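Local structure of endoglucanase A (Clostridium cellulolyticum, 1EDG) at residues A[38-43]-A[120-125]; A[125-130]-A[135-140]; A[98-103]-A[153-158]. The protein hydrolyses internal beta-1,4-glucosidic bonds of cellulose, as a family 5 glycoside hydrolase whose catalytic domain is a TIM barrel. All coordinates share one frame; numbering follows the deposited sequence.

Overall arrangement
The contacts follow the unit of strand 116-120 and helix 138-155 and its neighbours on the eight-stranded barrel. Contact 1 joins the loops that follow strands 32-34 and 116-120, at the C-terminal end of the barrel, where family 5 enzymes carry their active site. The second of these loops runs on through Val-125 into contact 2, centred about 16 Å away, which closes it against the start of helix 138-155. Contact 3 binds the far end of that helix to helix 97-111; it lies about 24 Å from contact 2 between centres, and nearest atoms stay about 12 Å apart. Contacts 1 and 3, centres about 16 Å apart, do touch: Phe-39 CD1 lies 3.5 Å from Trp-99 CH2.

Contact 1. Residues A[38-43]-A[120-125]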
# COMPACT_ATOMS: atom_id res chain seq x y z
N THR A 38 0.68 4.40 12.02
CA THR A 38 0.68 3.58 13.23
C THR A 38 2.04 2.90 13.43
O THR A 38 2.98 3.55 13.89
CB THR A 38 -0.47 2.57 13.16
OG1 THR A 38 -1.67 3.28 12.87
CG2 THR A 38 -0.66 1.84 14.48
N PHE A 39 2.19 1.63 13.02
CA PHE A 39 3.47 0.95 13.18
C PHE A 39 4.56 1.51 12.27
O PHE A 39 5.74 1.16 12.41
CB PHE A 39 3.31 -0.55 12.98
CG PHE A 39 2.47 -1.22 14.03
CD1 PHE A 39 2.95 -1.34 15.34
CD2 PHE A 39 1.21 -1.71 13.74
CE1 PHE A 39 2.18 -1.96 16.33
CE2 PHE A 39 0.43 -2.33 14.72
CZ PHE A 39 0.92 -2.45 16.02
N ASP A 40 4.16 2.38 11.34
CA ASP A 40 5.07 3.04 10.41
C ASP A 40 5.74 4.31 10.98
O ASP A 40 6.63 4.88 10.35
CB ASP A 40 4.39 3.36 9.06
CG ASP A 40 2.98 3.93 9.21
OD1 ASP A 40 2.14 3.28 9.85
OD2 ASP A 40 2.69 4.99 8.63
N ALA A 41 5.29 4.74 12.16
CA ALA A 41 5.86 5.93 12.80
C ALA A 41 7.32 5.61 13.17
O ALA A 41 7.61 4.52 13.68
CB ALA A 41 5.07 6.30 14.04
N PHE A 42 8.23 6.54 12.90
CA PHE A 42 9.64 6.31 13.21
C PHE A 42 10.29 7.39 14.08
O PHE A 42 11.50 7.38 14.28
CB PHE A 42 10.46 6.09 11.93
CG PHE A 42 10.42 7.25 10.98
CD1 PHE A 42 11.35 8.28 11.08
CD2 PHE A 42 9.46 7.31 9.98
CE1 PHE A 42 11.32 9.35 10.19
CE2 PHE A 42 9.43 8.38 9.09
CZ PHE A 42 10.36 9.40 9.19
N ASN A 43 9.48 8.32 14.56
CA ASN A 43 9.97 9.39 15.42
C ASN A 43 8.79 9.94 16.21
O ASN A 43 7.66 9.47 16.06
CB ASN A 43 10.67 10.49 14.62
CG ASN A 43 9.75 11.18 13.61
OD1 ASN A 43 8.55 11.30 13.82
ND2 ASN A 43 10.34 11.66 12.53
N ASN A 120 4.47 -5.15 5.42
CA ASN A 120 5.59 -4.64 4.63
C ASN A 120 6.71 -4.06 5.49
O ASN A 120 6.78 -4.33 6.70
CB ASN A 120 5.08 -3.54 3.66
CG ASN A 120 4.88 -2.16 4.35
OD1 ASN A 120 5.18 -1.97 5.53
ND2 ASN A 120 4.42 -1.19 3.58
N THR A 121 7.67 -3.41 4.82
CA THR A 121 8.70 -2.63 5.51
C THR A 121 8.27 -1.27 4.95
O THR A 121 7.92 -1.16 3.76
CB THR A 121 10.18 -2.95 5.12
OG1 THR A 121 10.43 -2.64 3.75
CG2 THR A 121 10.52 -4.39 5.43
N HIS A 122 8.23 -0.24 5.79
CA HIS A 122 7.76 1.06 5.35
C HIS A 122 8.83 2.15 5.28
O HIS A 122 9.59 2.20 4.32
CB HIS A 122 6.55 1.48 6.19
CG HIS A 122 5.52 2.26 5.42
ND1 HIS A 122 5.39 3.63 5.51
CD2 HIS A 122 4.56 1.85 4.57
CE1 HIS A 122 4.39 4.03 4.75
NE2 HIS A 122 3.87 2.96 4.17
N HIS A 123 8.89 3.01 6.30
CA HIS A 123 9.87 4.10 6.31
C HIS A 123 11.23 3.58 6.77
O HIS A 123 11.73 3.95 7.84
CB HIS A 123 9.39 5.25 7.21
CG HIS A 123 8.15 5.94 6.71
ND1 HIS A 123 7.08 6.23 7.53
CD2 HIS A 123 7.84 6.44 5.49
CE1 HIS A 123 6.16 6.88 6.84
NE2 HIS A 123 6.60 7.02 5.60
N ASP A 124 11.81 2.69 5.97
CA ASP A 124 13.10 2.10 6.29
C ASP A 124 14.21 2.46 5.30
O ASP A 124 15.23 1.77 5.22
CB ASP A 124 12.97 0.58 6.43
CG ASP A 124 12.25 0.17 7.71
OD1 ASP A 124 12.20 0.99 8.65
OD2 ASP A 124 11.78 -0.98 7.79
N VAL A 125 13.98 3.51 4.51
CA VAL A 125 14.98 3.98 3.56
C VAL A 125 15.86 4.91 4.40
O VAL A 125 15.47 6.05 4.67
CB VAL A 125 14.35 4.78 2.39
CG1 VAL A 125 15.43 5.17 1.37
CG2 VAL A 125 13.25 3.97 1.71
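His-123 has the largest share of this contact, reaching Asp-40 with its ring edge and Phe-42 with a face. Its ND1 donates to Asp-40 O (3.2 Å, N-H...O 163°); the carbonyl oxygen lies near the imidazole plane, whereas the donor is tilted from the carbonyl plane. Phe-42 brings its CD2-CE2 edge to one face of the imidazole, an offset edge-to-face pair with centroids 5.2 Å apart and planes at 71°. Phe-42 CE2 is 3.5 Å from His-123 ND1, and CD2 is equally close to His-123 CB. The benzyl group is set there by a chi1 of 60°, with CG between the backbone N and carbonyl carbon. Over the opposite imidazole face sits His-122 ND1, 3.5 Å above the ring centre. His-122 in turn receives Asp-40 CB, 3.7 Å from its ND1. The Asp-40 carboxylate serves its own loop: OD1 accepts from Thr-38 N (2.8 Å) within the type I turn 38-41. Ser-83 OG bonds to both Asp-40 O and His-123 N, tying the two loops together. The ND1 bond and the neighbours on opposite faces, the Phe-42 edge and His-122 ND1, restrain the rotation of the His-123 ring.

Contact 2. Residues A[125-130]-A[135-140]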
# COMPACT_ATOMS: atom_id res chain seq x y z
N VAL A 125 13.98 3.51 4.51
CA VAL A 125 14.98 3.98 3.56
C VAL A 125 15.86 4.91 4.40
O VAL A 125 15.47 6.05 4.67
CB VAL A 125 14.35 4.78 2.39
CG1 VAL A 125 15.43 5.17 1.37
CG2 VAL A 125 13.25 3.97 1.71
N ASP A 126 17.01 4.41 4.83
CA ASP A 126 17.93 5.16 5.67
C ASP A 126 19.31 4.54 5.46
O ASP A 126 19.52 3.37 5.75
CB ASP A 126 17.51 4.99 7.13
CG ASP A 126 18.30 5.88 8.07
OD1 ASP A 126 19.51 5.65 8.26
OD2 ASP A 126 17.71 6.82 8.64
N LYS A 127 20.27 5.36 5.03
CA LYS A 127 21.63 4.89 4.75
C LYS A 127 22.33 4.16 5.90
O LYS A 127 23.05 3.19 5.68
CB LYS A 127 22.49 6.07 4.30
CG LYS A 127 22.06 6.65 2.97
CD LYS A 127 22.76 7.95 2.66
CE LYS A 127 22.32 8.47 1.30
NZ LYS A 127 22.91 9.79 0.98
N VAL A 128 22.10 4.63 7.12
CA VAL A 128 22.73 4.04 8.30
C VAL A 128 21.98 2.89 8.94
O VAL A 128 22.54 1.82 9.18
CB VAL A 128 22.97 5.12 9.38
CG1 VAL A 128 23.68 4.51 10.58
CG2 VAL A 128 23.76 6.28 8.81
N LYS A 129 20.70 3.11 9.21
CA LYS A 129 19.86 2.13 9.88
C LYS A 129 19.06 1.15 9.03
O LYS A 129 18.68 0.09 9.52
CB LYS A 129 18.92 2.86 10.84
CG LYS A 129 19.61 3.45 12.07
CD LYS A 129 18.66 4.34 12.86
CE LYS A 129 19.15 4.58 14.28
NZ LYS A 129 19.19 3.32 15.08
N GLY A 130 18.79 1.49 7.77
CA GLY A 130 18.02 0.60 6.92
C GLY A 130 18.69 0.36 5.58
O GLY A 130 19.87 0.00 5.53
N SER A 135 24.03 2.06 -5.66
CA SER A 135 25.16 1.13 -5.65
C SER A 135 26.12 1.24 -4.47
O SER A 135 26.57 0.22 -3.95
CB SER A 135 25.93 1.22 -6.97
OG SER A 135 25.16 0.67 -8.03
N GLN A 136 26.40 2.45 -4.02
CA GLN A 136 27.32 2.62 -2.89
C GLN A 136 26.79 1.95 -1.62
O GLN A 136 27.57 1.52 -0.77
CB GLN A 136 27.61 4.09 -2.62
CG GLN A 136 28.70 4.30 -1.57
CD GLN A 136 29.08 5.75 -1.37
OE1 GLN A 136 28.23 6.64 -1.38
NE2 GLN A 136 30.37 6.00 -1.18
N TYR A 137 25.47 1.83 -1.53
CA TYR A 137 24.86 1.24 -0.35
C TYR A 137 24.29 -0.17 -0.51
O TYR A 137 23.57 -0.64 0.37
CB TYR A 137 23.80 2.19 0.20
CG TYR A 137 24.38 3.49 0.68
CD1 TYR A 137 24.96 3.59 1.95
CD2 TYR A 137 24.40 4.61 -0.14
CE1 TYR A 137 25.54 4.78 2.38
CE2 TYR A 137 24.99 5.80 0.28
CZ TYR A 137 25.55 5.88 1.54
OH TYR A 137 26.14 7.05 1.95
N MET A 138 24.66 -0.87 -1.58
CA MET A 138 24.14 -2.21 -1.81
C MET A 138 24.48 -3.25 -0.75
O MET A 138 23.66 -4.10 -0.42
CB MET A 138 24.54 -2.73 -3.19
CG MET A 138 23.56 -2.36 -4.30
SD MET A 138 21.86 -2.98 -4.04
CE MET A 138 21.09 -1.51 -3.35
N ALA A 139 25.69 -3.17 -0.19
CA ALA A 139 26.13 -4.12 0.82
C ALA A 139 25.23 -4.12 2.05
O ALA A 139 24.71 -5.16 2.46
CB ALA A 139 27.57 -3.83 1.24
N SER A 140 25.04 -2.95 2.65
CA SER A 140 24.20 -2.83 3.83
C SER A 140 22.72 -3.05 3.49
O SER A 140 21.98 -3.68 4.27
CB SER A 140 24.40 -1.48 4.50
OG SER A 140 24.39 -0.43 3.55
O HOH W 1 22.15 1.03 4.06
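Ser-140 OG donates to a water 2.7 Å away, linking the first helical turn to the loop. That water hands its own hydrogens to Lys-127 O, at 2.8 Å, and to Gly-130 O. It therefore supplies the polar connection across a gap too wide for direct bonds between the segments: Lys-127 O and Ser-140 OG remain 4.4 Å apart. Beside it the contact is apolar. The extended methylene chain of Lys-127 lies across one face of the Tyr-137 ring, a CH-pi contact with CG 4.0 Å from the centroid and 15° off the ring normal. CB falls over the CE1 side, while CD reaches the far end of the ring, 3.6 Å from Tyr-137 OH. With Tyr-137 CG anti to the carbonyl carbon (chi1 -64°), the ring turns this face to the Lys-127 chain. The loop backbone is braced by an Asx motif, in which Asp-126 OD1 accepts from Lys-129 N (3.0 Å) and, weakly, from Val-128 N. Lys-127 also makes a cation-pi contact with Phe-132. Tyr-137 is the N-cap of helix 138-155, the helix following strand 116-120; on another side of that helix start, Met-138 packs on Cys-195 and Leu-199 of helix 187-209.

Contact 3. Residues A[98-103]-A[153-158]; sequences VWMNRV and AARFAN
Two neighbouring helices of the TIM-barrel's outer layer meet here, the last turn of helix 138-155 laying Arg-155 against Met-100 and Asn-101 of helix 97-111. The guanidinium is held by face and by edge. Over one face stands Met-100 CG, 3.4 Å from Arg-155 CZ and above the centre of the group. At the edge, Asn-101 OD1 accepts from Arg-155 NH1 (2.9 Å, N-H...O 155°), the donor lying in the carbonyl plane and the oxygen close to the guanidinium plane. A second, weak bond runs from Arg-155 NH2 to the same oxygen at 3.3 Å. The amide and guanidinium planes are turned 39° from each other. Arg-155 bends at chi2 and chi3, which curls its head back alongside Met-100, so that the two side chains run antiparallel beside each other. In the barrel's alternation of strands and helices, strand 116-120 comes between these two helices in sequence, and Val-103 and Phe-156 both pack on its Leu-119. Phe-156, the first residue to leave helical geometry, meets the Met-100 thioether obliquely in a Met-aromatic contact, with CE2 its nearest atom, 4.1 Å from Met-100 SD, and the ring centroid 5.4 Å from that sulfur. Arg-155 CG rests on one face of that same ring, 3.8 Å above its plane. Arg-155 NH1 also bonds to Gln-104 OE1, and NH2 makes a long, weak ion pair with Asp-97.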
# COMPACT_ATOMS: atom_id res chain seq x y z
N VAL A 98 9.65 -7.75 21.49
CA VAL A 98 8.54 -6.98 22.05
C VAL A 98 7.76 -6.34 20.91
O VAL A 98 6.53 -6.35 20.91
CB VAL A 98 9.06 -5.89 23.05
CG1 VAL A 98 7.97 -4.88 23.39
CG2 VAL A 98 9.54 -6.55 24.32
N TRP A 99 8.47 -5.80 19.93
CA TRP A 99 7.84 -5.17 18.78
C TRP A 99 7.18 -6.22 17.90
O TRP A 99 6.03 -6.05 17.47
CB TRP A 99 8.88 -4.40 17.97
CG TRP A 99 8.32 -3.67 16.79
CD1 TRP A 99 8.51 -3.99 15.48
CD2 TRP A 99 7.55 -2.46 16.80
NE1 TRP A 99 7.91 -3.06 14.67
CE2 TRP A 99 7.31 -2.10 15.46
CE3 TRP A 99 7.03 -1.64 17.82
CZ2 TRP A 99 6.59 -0.96 15.10
CZ3 TRP A 99 6.32 -0.50 17.46
CH2 TRP A 99 6.10 -0.17 16.11
N MET A 100 7.89 -7.32 17.64
CA MET A 100 7.37 -8.40 16.81
C MET A 100 6.07 -8.98 17.38
O MET A 100 5.11 -9.22 16.65
CB MET A 100 8.40 -9.52 16.64
CG MET A 100 8.01 -10.59 15.63
SD MET A 100 7.94 -9.99 13.91
CE MET A 100 9.58 -10.42 13.35
N ASN A 101 6.04 -9.17 18.70
CA ASN A 101 4.86 -9.71 19.37
C ASN A 101 3.63 -8.83 19.18
O ASN A 101 2.54 -9.33 18.91
CB ASN A 101 5.11 -9.92 20.86
CG ASN A 101 6.08 -11.06 21.14
OD1 ASN A 101 6.32 -11.90 20.28
ND2 ASN A 101 6.64 -11.07 22.34
N ARG A 102 3.82 -7.52 19.32
CA ARG A 102 2.72 -6.57 19.17
C ARG A 102 2.22 -6.54 17.72
O ARG A 102 1.00 -6.53 17.48
CB ARG A 102 3.15 -5.18 19.64
CG ARG A 102 2.08 -4.10 19.48
CD ARG A 102 0.76 -4.47 20.18
NE ARG A 102 -0.27 -3.48 19.88
CZ ARG A 102 -1.58 -3.72 19.88
NH1 ARG A 102 -2.05 -4.93 20.18
NH2 ARG A 102 -2.42 -2.76 19.55
N VAL A 103 3.14 -6.55 16.76
CA VAL A 103 2.75 -6.55 15.35
C VAL A 103 1.90 -7.79 15.06
O VAL A 103 0.84 -7.69 14.42
CB VAL A 103 4.00 -6.54 14.42
CG1 VAL A 103 3.58 -6.73 12.95
CG2 VAL A 103 4.75 -5.23 14.57
N ALA A 153 9.60 -13.82 7.90
CA ALA A 153 9.16 -15.07 7.30
C ALA A 153 9.12 -16.20 8.34
O ALA A 153 8.18 -17.01 8.36
CB ALA A 153 10.08 -15.45 6.15
N ALA A 154 10.12 -16.26 9.21
CA ALA A 154 10.16 -17.31 10.23
C ALA A 154 9.03 -17.16 11.25
O ALA A 154 8.42 -18.15 11.64
CB ALA A 154 11.51 -17.32 10.94
N ARG A 155 8.76 -15.94 11.67
CA ARG A 155 7.71 -15.70 12.65
C ARG A 155 6.32 -16.03 12.12
O ARG A 155 5.51 -16.63 12.84
CB ARG A 155 7.75 -14.24 13.15
CG ARG A 155 6.60 -13.86 14.09
CD ARG A 155 6.59 -14.69 15.38
NE ARG A 155 7.64 -14.27 16.31
CZ ARG A 155 7.44 -13.49 17.37
NH1 ARG A 155 6.22 -13.03 17.65
NH2 ARG A 155 8.47 -13.15 18.14
N PHE A 156 6.04 -15.67 10.87
CA PHE A 156 4.73 -15.92 10.28
C PHE A 156 4.66 -17.13 9.35
O PHE A 156 3.74 -17.23 8.53
CB PHE A 156 4.25 -14.67 9.55
CG PHE A 156 4.05 -13.48 10.45
CD1 PHE A 156 2.83 -13.27 11.09
CD2 PHE A 156 5.09 -12.58 10.67
CE1 PHE A 156 2.64 -12.18 11.93
CE2 PHE A 156 4.91 -11.48 11.51
CZ PHE A 156 3.68 -11.28 12.14
N ALA A 157 5.57 -18.08 9.55
CA ALA A 157 5.65 -19.28 8.72
C ALA A 157 4.37 -20.11 8.60
O ALA A 157 4.13 -20.73 7.56
CB ALA A 157 6.79 -20.16 9.23
N ASN A 158 3.56 -20.13 9.65
CA ASN A 158 2.33 -20.92 9.67
C ASN A 158 1.09 -20.25 9.09
O ASN A 158 0.03 -20.88 9.02
CB ASN A 158 2.04 -21.41 11.08
CG ASN A 158 3.12 -22.34 11.62
OD1 ASN A 158 3.61 -23.21 10.91
ND2 ASN A 158 3.49 -22.15 12.87